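Local coordinates for protein Azi13 (PDB 5HMB) that probably hydrolyses an aryl thioester, such as a naphthoyl thioester, in azinomycin biosynthesis, as a hot-dog-fold enzyme of the PaaI thioesterase family, at residues S58-A63 with S96-V101; V31-V36 with D91-S96. All coordinates share one frame; numbering follows the deposited sequence.

Interaction 1: S58-A63 with S96-V101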
loop_
_atom_site.group_PDB
_atom_site.type_symbol
_atom_site.label_atom_id
_atom_site.label_comp_id
_atom_site.label_asym_id
_atom_site.label_seq_id
_atom_site.Cartn_x
_atom_site.Cartn_y
_atom_site.Cartn_z
ATOM N N SER A 58 15.925 -4.569 -0.223
ATOM C CA SER A 58 17.346 -4.625 -0.590
ATOM C C SER A 58 17.560 -4.350 -2.075
ATOM O O SER A 58 18.455 -3.582 -2.452
ATOM C CB SER A 58 17.936 -5.998 -0.248
ATOM O OG SER A 58 17.788 -6.355 1.111
ATOM N N VAL A 59 16.796 -5.018 -2.945
ATOM C CA VAL A 59 17.086 -4.905 -4.372
ATOM C C VAL A 59 16.721 -3.510 -4.883
ATOM O O VAL A 59 17.453 -2.910 -5.684
ATOM C CB VAL A 59 16.384 -6.020 -5.172
ATOM C CG1 VAL A 59 16.738 -5.891 -6.635
ATOM C CG2 VAL A 59 16.798 -7.412 -4.662
ATOM N N ALA A 60 15.601 -2.961 -4.420
ATOM C CA ALA A 60 15.243 -1.606 -4.823
ATOM C C ALA A 60 16.237 -0.577 -4.271
ATOM O O ALA A 60 16.639 0.351 -4.989
ATOM C CB ALA A 60 13.813 -1.294 -4.377
ATOM N N SER A 61 16.662 -0.726 -3.009
ATOM C CA SER A 61 17.597 0.248 -2.434
ATOM C C SER A 61 18.916 0.246 -3.183
ATOM O O SER A 61 19.525 1.306 -3.384
ATOM C CB SER A 61 17.866 -0.044 -0.954
ATOM O OG SER A 61 16.817 0.414 -0.121
ATOM N N ALA A 62 19.392 -0.942 -3.569
ATOM C CA ALA A 62 20.617 -1.026 -4.358
ATOM C C ALA A 62 20.485 -0.227 -5.638
ATOM O O ALA A 62 21.391 0.526 -6.008
ATOM C CB ALA A 62 20.951 -2.484 -4.683
ATOM N N ALA A 63 19.353 -0.377 -6.334
ATOM C CA ALA A 63 19.173 0.340 -7.588
ATOM C C ALA A 63 19.044 1.838 -7.347
ATOM O O ALA A 63 19.642 2.640 -8.078
ATOM C CB ALA A 63 17.957 -0.186 -8.337
ATOM N N SER A 96 15.125 -11.675 -8.214
ATOM C CA SER A 96 14.423 -10.434 -7.888
ATOM C C SER A 96 14.952 -9.282 -8.725
ATOM O O SER A 96 16.152 -8.978 -8.691
ATOM C CB SER A 96 14.549 -10.108 -6.405
ATOM O OG SER A 96 13.993 -11.166 -5.647
ATOM N N THR A 97 14.050 -8.610 -9.433
ATOM C CA THR A 97 14.418 -7.549 -10.364
ATOM C C THR A 97 13.698 -6.266 -9.985
ATOM O O THR A 97 12.463 -6.235 -9.934
ATOM C CB THR A 97 14.071 -7.957 -11.791
ATOM O OG1 THR A 97 14.771 -9.166 -12.096
ATOM C CG2 THR A 97 14.455 -6.868 -12.767
ATOM N N ALA A 98 14.471 -5.218 -9.717
ATOM C CA ALA A 98 13.942 -3.903 -9.397
ATOM C C ALA A 98 13.941 -3.039 -10.647
ATOM O O ALA A 98 14.987 -2.863 -11.289
ATOM C CB ALA A 98 14.779 -3.244 -8.296
ATOM N N LEU A 99 12.774 -2.489 -10.981
ATOM C CA LEU A 99 12.675 -1.588 -12.115
ATOM C C LEU A 99 12.147 -0.236 -11.676
ATOM O O LEU A 99 11.315 -0.153 -10.764
ATOM C CB LEU A 99 11.762 -2.143 -13.205
ATOM C CG LEU A 99 12.296 -3.417 -13.844
ATOM C CD1 LEU A 99 11.292 -3.957 -14.869
ATOM C CD2 LEU A 99 13.663 -3.132 -14.465
ATOM N N PRO A 100 12.602 0.843 -12.313
ATOM C CA PRO A 100 12.231 2.175 -11.844
ATOM C C PRO A 100 10.804 2.494 -12.238
ATOM O O PRO A 100 10.359 2.171 -13.340
ATOM C CB PRO A 100 13.232 3.097 -12.555
ATOM C CG PRO A 100 13.522 2.372 -13.839
ATOM C CD PRO A 100 13.447 0.894 -13.523
ATOM N N VAL A 101 10.082 3.115 -11.313
ATOM C CA VAL A 101 8.778 3.684 -11.599
ATOM C C VAL A 101 8.856 5.198 -11.700
ATOM O O VAL A 101 8.318 5.784 -12.637
ATOM C CB VAL A 101 7.747 3.261 -10.528
ATOM C CG1 VAL A 101 6.450 4.026 -10.739
ATOM C CG2 VAL A 101 7.518 1.747 -10.540
#

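Interaction 2: V31-V36 with D91-S96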
loop_
_atom_site.group_PDB
_atom_site.type_symbol
_atom_site.label_atom_id
_atom_site.label_comp_id
_atom_site.label_asym_id
_atom_site.label_seq_id
_atom_site.Cartn_x
_atom_site.Cartn_y
_atom_site.Cartn_z
ATOM N N VAL A 31 19.399 -6.679 -10.199
ATOM C CA VAL A 31 18.972 -8.077 -10.281
ATOM C C VAL A 31 19.761 -8.883 -9.261
ATOM O O VAL A 31 20.995 -8.832 -9.248
ATOM C CB VAL A 31 19.196 -8.673 -11.685
ATOM C CG1 VAL A 31 18.823 -10.154 -11.688
ATOM C CG2 VAL A 31 18.425 -7.906 -12.750
ATOM N N ALA A 32 19.061 -9.640 -8.419
ATOM C CA ALA A 32 19.726 -10.485 -7.438
ATOM C C ALA A 32 19.090 -11.864 -7.417
ATOM O O ALA A 32 17.879 -12.006 -7.622
ATOM C CB ALA A 32 19.677 -9.878 -6.033
ATOM N N TYR A 33 19.918 -12.873 -7.168
ATOM C CA TYR A 33 19.478 -14.247 -7.017
ATOM C C TYR A 33 19.560 -14.621 -5.549
ATOM O O TYR A 33 20.392 -14.090 -4.808
ATOM C CB TYR A 33 20.342 -15.216 -7.837
ATOM C CG TYR A 33 20.416 -14.892 -9.312
ATOM C CD1 TYR A 33 19.332 -15.130 -10.148
ATOM C CD2 TYR A 33 21.572 -14.357 -9.873
ATOM C CE1 TYR A 33 19.386 -14.841 -11.504
ATOM C CE2 TYR A 33 21.639 -14.065 -11.232
ATOM C CZ TYR A 33 20.541 -14.310 -12.039
ATOM O OH TYR A 33 20.592 -14.027 -13.383
ATOM N N TRP A 34 18.699 -15.540 -5.139
ATOM C CA TRP A 34 18.688 -16.042 -3.770
ATOM C C TRP A 34 17.811 -17.288 -3.737
ATOM O O TRP A 34 17.169 -17.648 -4.729
ATOM C CB TRP A 34 18.191 -14.982 -2.791
ATOM C CG TRP A 34 16.817 -14.458 -3.101
ATOM C CD1 TRP A 34 16.445 -13.700 -4.180
ATOM C CD2 TRP A 34 15.634 -14.632 -2.305
ATOM N NE1 TRP A 34 15.102 -13.398 -4.100
ATOM C CE2 TRP A 34 14.584 -13.963 -2.964
ATOM C CE3 TRP A 34 15.366 -15.283 -1.094
ATOM C CZ2 TRP A 34 13.290 -13.921 -2.451
ATOM C CZ3 TRP A 34 14.085 -15.238 -0.587
ATOM C CH2 TRP A 34 13.063 -14.555 -1.263
ATOM N N SER A 35 17.777 -17.935 -2.579
ATOM C CA SER A 35 17.070 -19.192 -2.427
ATOM C C SER A 35 16.376 -19.244 -1.078
ATOM O O SER A 35 16.846 -18.657 -0.103
ATOM C CB SER A 35 18.018 -20.382 -2.547
ATOM O OG SER A 35 17.333 -21.570 -2.183
ATOM N N VAL A 36 15.244 -19.949 -1.036
ATOM C CA VAL A 36 14.594 -20.249 0.232
ATOM C C VAL A 36 15.480 -21.193 1.036
ATOM O O VAL A 36 16.081 -22.127 0.488
ATOM C CB VAL A 36 13.204 -20.861 -0.009
ATOM C CG1 VAL A 36 12.416 -20.886 1.273
ATOM C CG2 VAL A 36 12.457 -20.088 -1.094
ATOM N N ASP A 91 11.547 -24.976 -4.195
ATOM C CA ASP A 91 11.282 -24.154 -5.366
ATOM C C ASP A 91 12.545 -23.647 -6.038
ATOM O O ASP A 91 12.456 -23.064 -7.124
ATOM C CB ASP A 91 10.348 -23.008 -4.981
ATOM C CG ASP A 91 8.951 -23.511 -4.670
ATOM O OD1 ASP A 91 8.719 -23.936 -3.518
ATOM O OD2 ASP A 91 8.109 -23.549 -5.595
ATOM N N GLY A 92 13.710 -23.878 -5.446
ATOM C CA GLY A 92 14.940 -23.519 -6.121
ATOM C C GLY A 92 15.287 -22.046 -6.070
ATOM O O GLY A 92 15.036 -21.383 -5.058
ATOM N N ARG A 93 15.865 -21.535 -7.159
ATOM C CA ARG A 93 16.490 -20.217 -7.178
ATOM C C ARG A 93 15.515 -19.121 -7.593
ATOM O O ARG A 93 14.959 -19.148 -8.696
ATOM C CB ARG A 93 17.683 -20.198 -8.129
ATOM C CG ARG A 93 18.169 -18.784 -8.408
ATOM C CD ARG A 93 19.128 -18.712 -9.578
ATOM N NE ARG A 93 20.464 -19.178 -9.222
ATOM C CZ ARG A 93 21.539 -18.997 -9.984
ATOM N NH1 ARG A 93 21.433 -18.354 -11.144
ATOM N NH2 ARG A 93 22.722 -19.454 -9.588
ATOM N N LEU A 94 15.363 -18.125 -6.730
ATOM C CA LEU A 94 14.516 -16.973 -6.992
ATOM C C LEU A 94 15.350 -15.836 -7.582
ATOM O O LEU A 94 16.520 -15.662 -7.235
ATOM C CB LEU A 94 13.827 -16.538 -5.693
ATOM C CG LEU A 94 13.205 -17.717 -4.943
ATOM C CD1 LEU A 94 12.601 -17.276 -3.619
ATOM C CD2 LEU A 94 12.167 -18.417 -5.829
ATOM N N THR A 95 14.744 -15.078 -8.498
ATOM C CA THR A 95 15.373 -13.922 -9.129
ATOM C C THR A 95 14.532 -12.682 -8.859
ATOM O O THR A 95 13.364 -12.626 -9.263
ATOM C CB THR A 95 15.510 -14.125 -10.640
ATOM O OG1 THR A 95 16.259 -15.314 -10.903
ATOM C CG2 THR A 95 16.218 -12.936 -11.265
ATOM N N SER A 96 15.125 -11.675 -8.214
ATOM C CA SER A 96 14.423 -10.434 -7.888
ATOM C C SER A 96 14.952 -9.282 -8.725
ATOM O O SER A 96 16.152 -8.978 -8.691
ATOM C CB SER A 96 14.549 -10.108 -6.405
ATOM O OG SER A 96 13.993 -11.166 -5.647
#

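Interaction 1: S58-A63 with S96-V101
Val59 and Ala98 meet where the long central helix of the hot-dog fold, the "sausage", lies on the concave face of the curved antiparallel sheet that wraps it. The contact joins helix 49-68 to strand 93-100, whose axes here come within 7.6 Å and run at 45° to each other. Small residues permit this closeness: the register falls on Ala60 and Ala98, with CA atoms 5.3 Å apart.

The tight part centres on the methyl of Ala98, which points toward the helix. Val59 CG1 touches Ala98 CB at 3.7 Å, Ala60 offers its backbone, with CA 3.9 Å from Ala98 CB, and Ala63 CB, one turn beyond Val59, approaches the same methyl at 4.4 Å. Val59 spreads its two branches along the strand, both on the face toward the helix. CG1, anti to the backbone N (chi1 -179°), takes the Ala98 end and also lies 3.8 Å from the carbonyl O of Ser96. Side chain meets side chain through carbon atoms, and all five touching residues are buried; the hydroxyl of Ser96 has polar partners in the sheet, among them Thr114 OG1 on strand 107-115. Val112, on that same strand, packs against both Ala60 and Ala98 and closes the layer beside them.

The other sides are looser. Thr97 and Leu99 direct their CB atoms to the convex face of the sheet, and Leu99 is exposed there. On the helix, the partly exposed Ser61 turns its CB from the strand. Ser58 is buried but serves a different neighbour, its OG hydrogen-bonded to His48 NE2 of the third subunit as well as to Ala54 O one turn earlier. At the Ser96 end the close packing finishes with Val59 CG2 set 3.9 Å from Ser96 CB.

Interaction 2: V31-V36 with D91-S96
Ala32 with Ser96 and Trp34 with Leu94 form the hydrogen-bonded pairs of two adjacent antiparallel strands in the hot-dog sheet; the strand axes come within 4.6 Å and their directions differ by 150°. Four backbone bonds join the two pairs, among them a nearly straight one from Ser96 N to Ala32 O.

On the face toward helix 49-68, the Trp34 indole reaches to the neighbouring strand. With CG between the backbone N and carbonyl carbon (chi1 58°), the ring brings NE1 to Ser96 OG, a 2.9 Å bond tilted slightly from the ring plane, while Leu94 CD1 sits over the six-membered ring in a CH-pi contact, 3.7 Å from its centroid. The same OG also hydrogen-bonds Thr114 OG1, and Val51 and Val55 of the helix pack on the indole. A leucine in place of Trp34 would probably cost Ser96 OG its indole donor and Leu94 CD1 its aromatic face.

On the other face, Arg93 sets NH1 over the centre of the Tyr33 ring, the guanidinium plane tilted 35° from it, in a cation-pi contact with CZ 4.6 Å from the centroid. At the ring edge, Thr95 OG1 lies 3.2 Å from both CD1 and CE1 of Tyr33.

How the interactions relate
Interactions 1 and 2 both use strand 93-100, overlapping at Ser96; their centres are about 14 Å apart. Interaction 2 joins two neighbouring strands of the sheet, and interaction 1 lays the helix on it. The two touch on the concave face, where Val59 CG2 lies 4.0 Å from Ala32 CB, and on the convex face, where Thr97 OG1 lies 3.9 Å from Val31 CG2. Val59 therefore bears on both strands. Interaction 1 meets the third subunit through Ser58 and the second through Val101, which packs on its Arg124; no other chain of the assembly touches interaction 2. Active sites of hot-dog thioesterases lie at subunit interfaces, but a link from either contact to such a site is only inferred.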